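Local atomic coordinates of uncharacterized protein (Desulfovibrio desulfuricans subsp. desulfuricans str. G20, PDB entry 2Q30), a protein that is of unknown function but adopts the double-stranded beta-helix fold of the RmlC-like cupins. Residues A[40-46]-A[94-100]; A[61-66]-A[78-82]. All coordinates share one frame; numbering follows the deposited sequence.

How the contacts relate
Entering from the N terminus, the chain runs along strand 34-40, turns at Lys41-Gln44 and changes sheets into strand 45-49. Contact 1 joins this passage to residues 94-100, where the chain leaves strand 92-96 and starts strand 100-107, so it closes a long loop over most of the cupin domain. Nested within that loop, contact 2 closes a shorter one: residues 61-66 step from strand 56-63 to strand 66-69, and residues 78-82 step back from strand 75-78 to strand 82-87. Both contacts therefore tie the two sheets together at places where the chain crosses between them. They also meet directly, Thr98 OG1 lying 2.8 Å from Glu65 N, a probable hydrogen bond.

Contact 1. Residues A[40-46]-A[94-100]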
ATOM      1  N   PHE A  40     -12.645   8.046   4.430  1.00 30.20           N
ATOM      2  CA  PHE A  40     -13.095   8.932   5.464  1.00 28.82           C
ATOM      3  C   PHE A  40     -13.409  10.300   4.936  1.00 29.82           C
ATOM      4  O   PHE A  40     -12.684  10.821   4.089  1.00 29.31           O
ATOM      5  CB  PHE A  40     -11.952   9.157   6.460  1.00 30.09           C
ATOM      6  CG  PHE A  40     -11.356   7.908   7.024  1.00 27.75           C
ATOM      7  CD1 PHE A  40     -11.876   7.335   8.165  1.00 32.02           C
ATOM      8  CD2 PHE A  40     -10.236   7.319   6.428  1.00 32.94           C
ATOM      9  CE1 PHE A  40     -11.303   6.182   8.716  1.00 30.92           C
ATOM     10  CE2 PHE A  40      -9.660   6.171   6.977  1.00 30.86           C
ATOM     11  CZ  PHE A  40     -10.199   5.616   8.129  1.00 30.09           C
ATOM     12  N   LYS A  41     -14.489  10.873   5.461  1.00 30.00           N
ATOM     13  CA  LYS A  41     -14.741  12.296   5.332  1.00 32.63           C
ATOM     14  C   LYS A  41     -13.865  12.892   6.427  1.00 32.12           C
ATOM     15  O   LYS A  41     -13.522  12.201   7.406  1.00 29.98           O
ATOM     16  CB  LYS A  41     -16.203  12.686   5.572  1.00 33.77           C
ATOM     17  CG  LYS A  41     -17.201  12.265   4.486  1.00 37.59           C
ATOM     18  CD  LYS A  41     -16.925  12.895   3.104  1.00 48.56           C
ATOM     19  CE  LYS A  41     -17.060  14.413   3.013  1.00 53.07           C
ATOM     20  NZ  LYS A  41     -16.583  14.897   1.654  1.00 50.10           N
ATOM     21  N   ALA A  42     -13.471  14.147   6.238  1.00 33.57           N
ATOM     22  CA  ALA A  42     -12.638  14.886   7.204  1.00 32.94           C
ATOM     23  C   ALA A  42     -13.253  14.789   8.604  1.00 32.93           C
ATOM     24  O   ALA A  42     -14.467  14.944   8.754  1.00 32.42           O
ATOM     25  CB  ALA A  42     -12.500  16.371   6.777  1.00 33.75           C
ATOM     26  N   GLY A  43     -12.431  14.461   9.596  1.00 32.03           N
ATOM     27  CA  GLY A  43     -12.888  14.307  10.977  1.00 32.95           C
ATOM     28  C   GLY A  43     -13.355  12.918  11.358  1.00 32.58           C
ATOM     29  O   GLY A  43     -13.538  12.653  12.539  1.00 33.07           O
ATOM     30  N   GLN A  44     -13.555  12.025  10.383  1.00 31.99           N
ATOM     31  CA  GLN A  44     -13.957  10.647  10.690  1.00 32.09           C
ATOM     32  C   GLN A  44     -12.723   9.863  11.115  1.00 32.92           C
ATOM     33  O   GLN A  44     -11.562  10.260  10.847  1.00 32.68           O
ATOM     34  CB  GLN A  44     -14.656   9.976   9.526  1.00 31.49           C
ATOM     35  CG  GLN A  44     -15.959  10.661   9.139  1.00 29.01           C
ATOM     36  CD  GLN A  44     -16.736   9.885   8.079  1.00 32.43           C
ATOM     37  OE1 GLN A  44     -16.152   9.249   7.210  1.00 28.90           O
ATOM     38  NE2 GLN A  44     -18.058   9.971   8.128  1.00 31.83           N
ATOM     39  N   GLU A  45     -12.990   8.743  11.768  1.00 34.82           N
ATOM     40  CA  GLU A  45     -11.952   7.953  12.376  1.00 36.38           C
ATOM     41  C   GLU A  45     -12.264   6.478  12.401  1.00 34.35           C
ATOM     42  O   GLU A  45     -13.397   6.094  12.604  1.00 35.10           O
ATOM     43  CB  GLU A  45     -11.861   8.441  13.824  1.00 36.69           C
ATOM     44  CG  GLU A  45     -10.751   7.889  14.687  1.00 44.91           C
ATOM     45  CD  GLU A  45     -10.846   8.396  16.115  1.00 43.55           C
ATOM     46  OE1 GLU A  45     -11.504   9.444  16.344  1.00 49.39           O
ATOM     47  OE2 GLU A  45     -10.262   7.733  16.998  1.00 59.36           O
ATOM     48  N   LEU A  46     -11.229   5.678  12.200  1.00 33.20           N
ATOM     49  CA  LEU A  46     -11.275   4.241  12.379  1.00 32.76           C
ATOM     50  C   LEU A  46     -10.763   4.184  13.812  1.00 33.45           C
ATOM     51  O   LEU A  46      -9.594   4.536  14.049  1.00 31.95           O
ATOM     52  CB  LEU A  46     -10.319   3.530  11.438  1.00 33.66           C
ATOM     53  CG  LEU A  46     -10.047   2.047  11.643  1.00 34.04           C
ATOM     54  CD1 LEU A  46     -11.346   1.232  11.607  1.00 32.48           C
ATOM     55  CD2 LEU A  46      -9.083   1.620  10.567  1.00 33.62           C
ATOM     56  N   VAL A  94      -7.001   5.150  12.818  1.00 31.47           N
ATOM     57  CA  VAL A  94      -6.725   6.201  11.821  1.00 32.76           C
ATOM     58  C   VAL A  94      -7.733   7.318  11.998  1.00 34.94           C
ATOM     59  O   VAL A  94      -8.897   7.023  12.156  1.00 36.13           O
ATOM     60  CB  VAL A  94      -6.851   5.654  10.397  1.00 35.55           C
ATOM     61  CG1 VAL A  94      -6.645   6.755   9.391  1.00 37.73           C
ATOM     62  CG2 VAL A  94      -5.851   4.515  10.154  1.00 35.11           C
ATOM     63  N   ARG A  95      -7.270   8.570  11.979  1.00 32.70           N
ATOM     64  CA  ARG A  95      -8.114   9.749  12.083  1.00 34.86           C
ATOM     65  C   ARG A  95      -7.875  10.590  10.840  1.00 34.28           C
ATOM     66  O   ARG A  95      -6.734  10.850  10.494  1.00 34.26           O
ATOM     67  CB  ARG A  95      -7.744  10.519  13.334  1.00 35.37           C
ATOM     68  CG  ARG A  95      -8.734  11.582  13.725  1.00 41.89           C
ATOM     69  CD  ARG A  95      -8.324  12.166  15.060  1.00 40.98           C
ATOM     70  NE  ARG A  95      -8.528  11.182  16.107  1.00 46.90           N
ATOM     71  CZ  ARG A  95      -7.742  10.944  17.161  1.00 44.94           C
ATOM     72  NH1 ARG A  95      -6.580  11.552  17.367  1.00 48.90           N
ATOM     73  NH2 ARG A  95      -8.113  10.004  17.998  1.00 43.84           N
ATOM     74  N   ALA A  96      -8.946  10.989  10.161  1.00 31.88           N
ATOM     75  CA  ALA A  96      -8.841  11.790   8.964  1.00 30.66           C
ATOM     76  C   ALA A  96      -8.911  13.276   9.331  1.00 31.28           C
ATOM     77  O   ALA A  96      -9.867  13.702   9.992  1.00 29.99           O
ATOM     78  CB  ALA A  96      -9.948  11.460   8.035  1.00 28.98           C
ATOM     79  N   VAL A  97      -7.908  14.052   8.915  1.00 31.01           N
ATOM     80  CA  VAL A  97      -7.926  15.516   9.074  1.00 31.45           C
ATOM     81  C   VAL A  97      -8.682  16.099   7.862  1.00 31.90           C
ATOM     82  O   VAL A  97      -9.528  16.969   8.021  1.00 32.65           O
ATOM     83  CB  VAL A  97      -6.506  16.115   9.236  1.00 31.77           C
ATOM     84  CG1 VAL A  97      -6.558  17.648   9.153  1.00 35.31           C
ATOM     85  CG2 VAL A  97      -5.883  15.644  10.575  1.00 31.03           C
ATOM     86  N   THR A  98      -8.318  15.648   6.661  1.00 32.56           N
ATOM     87  CA  THR A  98      -9.006  16.008   5.423  1.00 31.93           C
ATOM     88  C   THR A  98      -9.767  14.757   4.996  1.00 31.64           C
ATOM     89  O   THR A  98      -9.653  13.691   5.628  1.00 32.07           O
ATOM     90  CB  THR A  98      -8.022  16.382   4.270  1.00 33.67           C
ATOM     91  OG1 THR A  98      -7.242  15.237   3.883  1.00 34.26           O
ATOM     92  CG2 THR A  98      -7.080  17.510   4.652  1.00 30.46           C
ATOM     93  N   ASP A  99     -10.526  14.856   3.899  1.00 32.46           N
ATOM     94  CA  ASP A  99     -11.142  13.639   3.296  1.00 31.67           C
ATOM     95  C   ASP A  99      -9.942  12.746   2.943  1.00 31.71           C
ATOM     96  O   ASP A  99      -8.944  13.229   2.410  1.00 31.38           O
ATOM     97  CB  ASP A  99     -11.951  13.935   2.051  1.00 31.55           C
ATOM     98  CG  ASP A  99     -13.210  14.736   2.328  1.00 29.27           C
ATOM     99  OD1 ASP A  99     -13.596  14.942   3.488  1.00 34.63           O
ATOM    100  OD2 ASP A  99     -13.844  15.104   1.337  1.00 34.13           O
HETATM  101  N   MSE A 100     -10.041  11.464   3.267  1.00 32.73           N
HETATM  102  CA  MSE A 100      -8.885  10.593   3.218  1.00 30.85           C
HETATM  103  C   MSE A 100      -9.235   9.174   2.865  1.00 31.26           C
HETATM  104  O   MSE A 100     -10.297   8.672   3.249  1.00 33.65           O
HETATM  105  CB  MSE A 100      -8.273  10.600   4.611  1.00 29.13           C
HETATM  106  CG  MSE A 100      -6.899  10.010   4.753  1.00 38.33           C
HETATM  107 SE   MSE A 100      -6.548   9.722   6.634  0.75 35.86          SE
HETATM  108  CE  MSE A 100      -7.280   8.035   6.819  1.00 33.36           C
TER
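Residues Phe40-Leu46 and Val94-Met100 run antiparallel, Phe40 with Met100 and Leu46 with Val94 forming hydrogen-bonded pairs and Glu45 with Arg95 a non-hydrogen-bonded one. Between these pairs the regular pairing breaks off, but the chains stay close: Gly43 N, in the type II turn Lys41-Gln44, donates to Ala96 O at 2.7 Å from above the carbonyl plane. Asp99 grips this turn with both carboxylate oxygens: OD1 receives Ala42 N on its anti lone pair at 2.9 Å, while Lys41 NZ makes a salt bridge to OD2 at 2.8 Å, from the syn side but 33° out of the carboxylate plane. Bends at chi2 and chi3 bring the lysine chain alongside the aspartate, and Phe17 adds a cation-pi contact with Lys41. In the double-stranded beta-helix of the cupins, two neighbouring chain segments here pass together between the sheets. On the face shared by Phe40, Leu46, Val94 and Met100, the Phe40 and Val94 side chains cross at about a right angle, Phe40 CE2 lying 3.9 Å from Val94 CG1, with Leu46 CB at the ring edge. Met100, present as selenomethionine, sets its SE obliquely to this ring, a Met-aromatic contact. On the other face Glu45 runs beside Arg95, carboxylate and guanidinium planes 85° apart; their salt bridge is two weak bonds, Arg95 NE to Glu45 OE1 and Arg95 NH2 to Glu45 OE2 (3.3 Å), and the stronger partner of NH2 is Asp73.

Contact 2. Residues A[61-66]-A[78-82]; sequences VLEGEG and APRGA
Val61 packs against the type II turn Pro79-Ala82, which carries the chain from one sheet of the cupin barrel back to the other. Backbone hydrogen bonds hold the two ends of the contact. At one, Val61 N donates to Ala82 O over 2.8 Å and Val61 O accepts Gly81 N at 2.7 Å; at the other, Gly66 and Ala78 form an antiparallel hydrogen-bonded pair. Between these two ends strand 56-63 has a classic beta bulge, Leu62 and Glu63 both facing Lys101 of strand 100-107. The apolar part centres on Val61, whose CG2 lies 3.9 Å from Ala78 CB, while CG1, anti to the backbone N (chi1 -176°), reaches Arg80 CA. Phe68 helps to bury Val61, Ala78 and Ala82. Among the charged groups, Glu63 OE1 stands well out of the Arg80 guanidinium plane, 4.4 Å from NE, and no N-H of this guanidinium points at it. Both residues instead pair with the second subunit, Glu63 with its Arg80 and Arg80 with its Glu63. Two waters complete the contact: one accepts from Arg80 N and donates to Glu65 OE2, and another, at the guanidinium edge in plane, accepts from Arg80 NH1 and donates to Leu62 O, 2.7 Å from the water oxygen.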
ATOM      1  N   VAL A  61      -1.427   5.695   3.212  1.00 30.09           N
ATOM      2  CA  VAL A  61      -2.321   6.825   2.954  1.00 29.90           C
ATOM      3  C   VAL A  61      -2.259   7.088   1.445  1.00 28.23           C
ATOM      4  O   VAL A  61      -1.236   7.510   0.933  1.00 28.86           O
ATOM      5  CB  VAL A  61      -1.953   8.109   3.740  1.00 28.23           C
ATOM      6  CG1 VAL A  61      -2.977   9.187   3.476  1.00 28.14           C
ATOM      7  CG2 VAL A  61      -1.849   7.811   5.251  1.00 28.46           C
ATOM      8  N   LEU A  62      -3.369   6.836   0.770  1.00 30.03           N
ATOM      9  CA  LEU A  62      -3.488   7.018  -0.678  1.00 32.06           C
ATOM     10  C   LEU A  62      -3.842   8.425  -1.064  1.00 31.52           C
ATOM     11  O   LEU A  62      -3.431   8.893  -2.112  1.00 32.41           O
ATOM     12  CB  LEU A  62      -4.598   6.138  -1.221  1.00 31.10           C
ATOM     13  CG  LEU A  62      -4.538   4.653  -0.918  1.00 35.28           C
ATOM     14  CD1 LEU A  62      -5.827   4.017  -1.428  1.00 36.35           C
ATOM     15  CD2 LEU A  62      -3.299   4.040  -1.547  1.00 34.49           C
ATOM     16  N   GLU A  63      -4.706   9.046  -0.277  1.00 30.82           N
ATOM     17  CA  GLU A  63      -5.176  10.389  -0.572  1.00 31.77           C
ATOM     18  C   GLU A  63      -5.574  11.052   0.708  1.00 31.26           C
ATOM     19  O   GLU A  63      -6.088  10.388   1.631  1.00 30.81           O
ATOM     20  CB  GLU A  63      -6.342  10.315  -1.574  1.00 33.27           C
ATOM     21  CG  GLU A  63      -7.077  11.624  -1.949  1.00 35.70           C
ATOM     22  CD  GLU A  63      -6.249  12.677  -2.673  1.00 46.83           C
ATOM     23  OE1 GLU A  63      -5.018  12.570  -2.792  1.00 49.38           O
ATOM     24  OE2 GLU A  63      -6.858  13.674  -3.119  1.00 59.80           O
ATOM     25  N   GLY A  64      -5.300  12.358   0.777  1.00 32.38           N
ATOM     26  CA  GLY A  64      -5.625  13.160   1.941  1.00 33.02           C
ATOM     27  C   GLY A  64      -4.603  13.044   3.034  1.00 33.46           C
ATOM     28  O   GLY A  64      -3.552  12.406   2.854  1.00 33.90           O
ATOM     29  N   GLU A  65      -4.918  13.687   4.158  1.00 31.10           N
ATOM     30  CA  GLU A  65      -4.044  13.737   5.329  1.00 33.93           C
ATOM     31  C   GLU A  65      -4.809  13.342   6.559  1.00 31.80           C
ATOM     32  O   GLU A  65      -6.000  13.655   6.710  1.00 32.08           O
ATOM     33  CB  GLU A  65      -3.510  15.148   5.621  1.00 35.02           C
ATOM     34  CG  GLU A  65      -2.294  15.614   4.825  1.00 45.67           C
ATOM     35  CD  GLU A  65      -1.435  16.668   5.599  1.00 45.71           C
ATOM     36  OE1 GLU A  65      -2.011  17.494   6.364  1.00 64.00           O
ATOM     37  OE2 GLU A  65      -0.182  16.670   5.437  1.00 56.48           O
ATOM     38  N   GLY A  66      -4.078  12.731   7.478  1.00 30.00           N
ATOM     39  CA  GLY A  66      -4.640  12.304   8.731  1.00 28.72           C
ATOM     40  C   GLY A  66      -3.571  12.017   9.761  1.00 28.73           C
ATOM     41  O   GLY A  66      -2.471  12.606   9.735  1.00 29.39           O
ATOM     42  N   ALA A  78       0.019  11.425   9.418  1.00 30.00           N
ATOM     43  CA  ALA A  78      -0.165  10.491   8.330  1.00 28.35           C
ATOM     44  C   ALA A  78      -0.460  11.293   7.062  1.00 27.78           C
ATOM     45  O   ALA A  78      -1.601  11.356   6.603  1.00 28.25           O
ATOM     46  CB  ALA A  78      -1.298   9.527   8.679  1.00 27.33           C
ATOM     47  N   PRO A  79       0.570  11.962   6.512  1.00 29.58           N
ATOM     48  CA  PRO A  79       0.353  12.678   5.280  1.00 29.78           C
ATOM     49  C   PRO A  79       0.152  11.688   4.135  1.00 29.57           C
ATOM     50  O   PRO A  79       0.403  10.495   4.298  1.00 28.09           O
ATOM     51  CB  PRO A  79       1.653  13.470   5.110  1.00 30.69           C
ATOM     52  CG  PRO A  79       2.675  12.608   5.754  1.00 30.75           C
ATOM     53  CD  PRO A  79       1.965  12.108   6.974  1.00 31.31           C
ATOM     54  N   ARG A  80      -0.256  12.192   2.977  1.00 29.55           N
ATOM     55  CA  ARG A  80      -0.466  11.338   1.810  1.00 30.71           C
ATOM     56  C   ARG A  80       0.826  10.592   1.518  1.00 30.62           C
ATOM     57  O   ARG A  80       1.911  11.162   1.591  1.00 30.98           O
ATOM     58  CB  ARG A  80      -0.902  12.170   0.603  1.00 32.37           C
ATOM     59  CG  ARG A  80      -1.248  11.341  -0.639  1.00 31.64           C
ATOM     60  CD  ARG A  80      -1.753  12.249  -1.755  1.00 30.62           C
ATOM     61  NE  ARG A  80      -0.734  13.174  -2.249  1.00 35.76           N
ATOM     62  CZ  ARG A  80       0.260  12.896  -3.110  1.00 35.42           C
ATOM     63  NH1 ARG A  80       0.438  11.693  -3.615  1.00 33.06           N
ATOM     64  NH2 ARG A  80       1.109  13.862  -3.453  1.00 33.48           N
ATOM     65  N   GLY A  81       0.726   9.305   1.248  1.00 29.71           N
ATOM     66  CA  GLY A  81       1.897   8.505   0.988  1.00 29.53           C
ATOM     67  C   GLY A  81       2.600   7.955   2.219  1.00 30.02           C
ATOM     68  O   GLY A  81       3.582   7.239   2.080  1.00 31.03           O
ATOM     69  N   ALA A  82       2.129   8.291   3.425  1.00 29.79           N
ATOM     70  CA  ALA A  82       2.704   7.757   4.653  1.00 30.63           C
ATOM     71  C   ALA A  82       2.250   6.330   4.799  1.00 29.87           C
ATOM     72  O   ALA A  82       1.150   5.974   4.353  1.00 30.48           O
ATOM     73  CB  ALA A  82       2.300   8.586   5.881  1.00 28.23           C
TER
HETATM   74  O   HOH W   1      -1.205   9.130  -3.544  1.00 27.09           O
HETATM   75  O   HOH W   2       0.121  15.030   2.716  1.00 43.40           O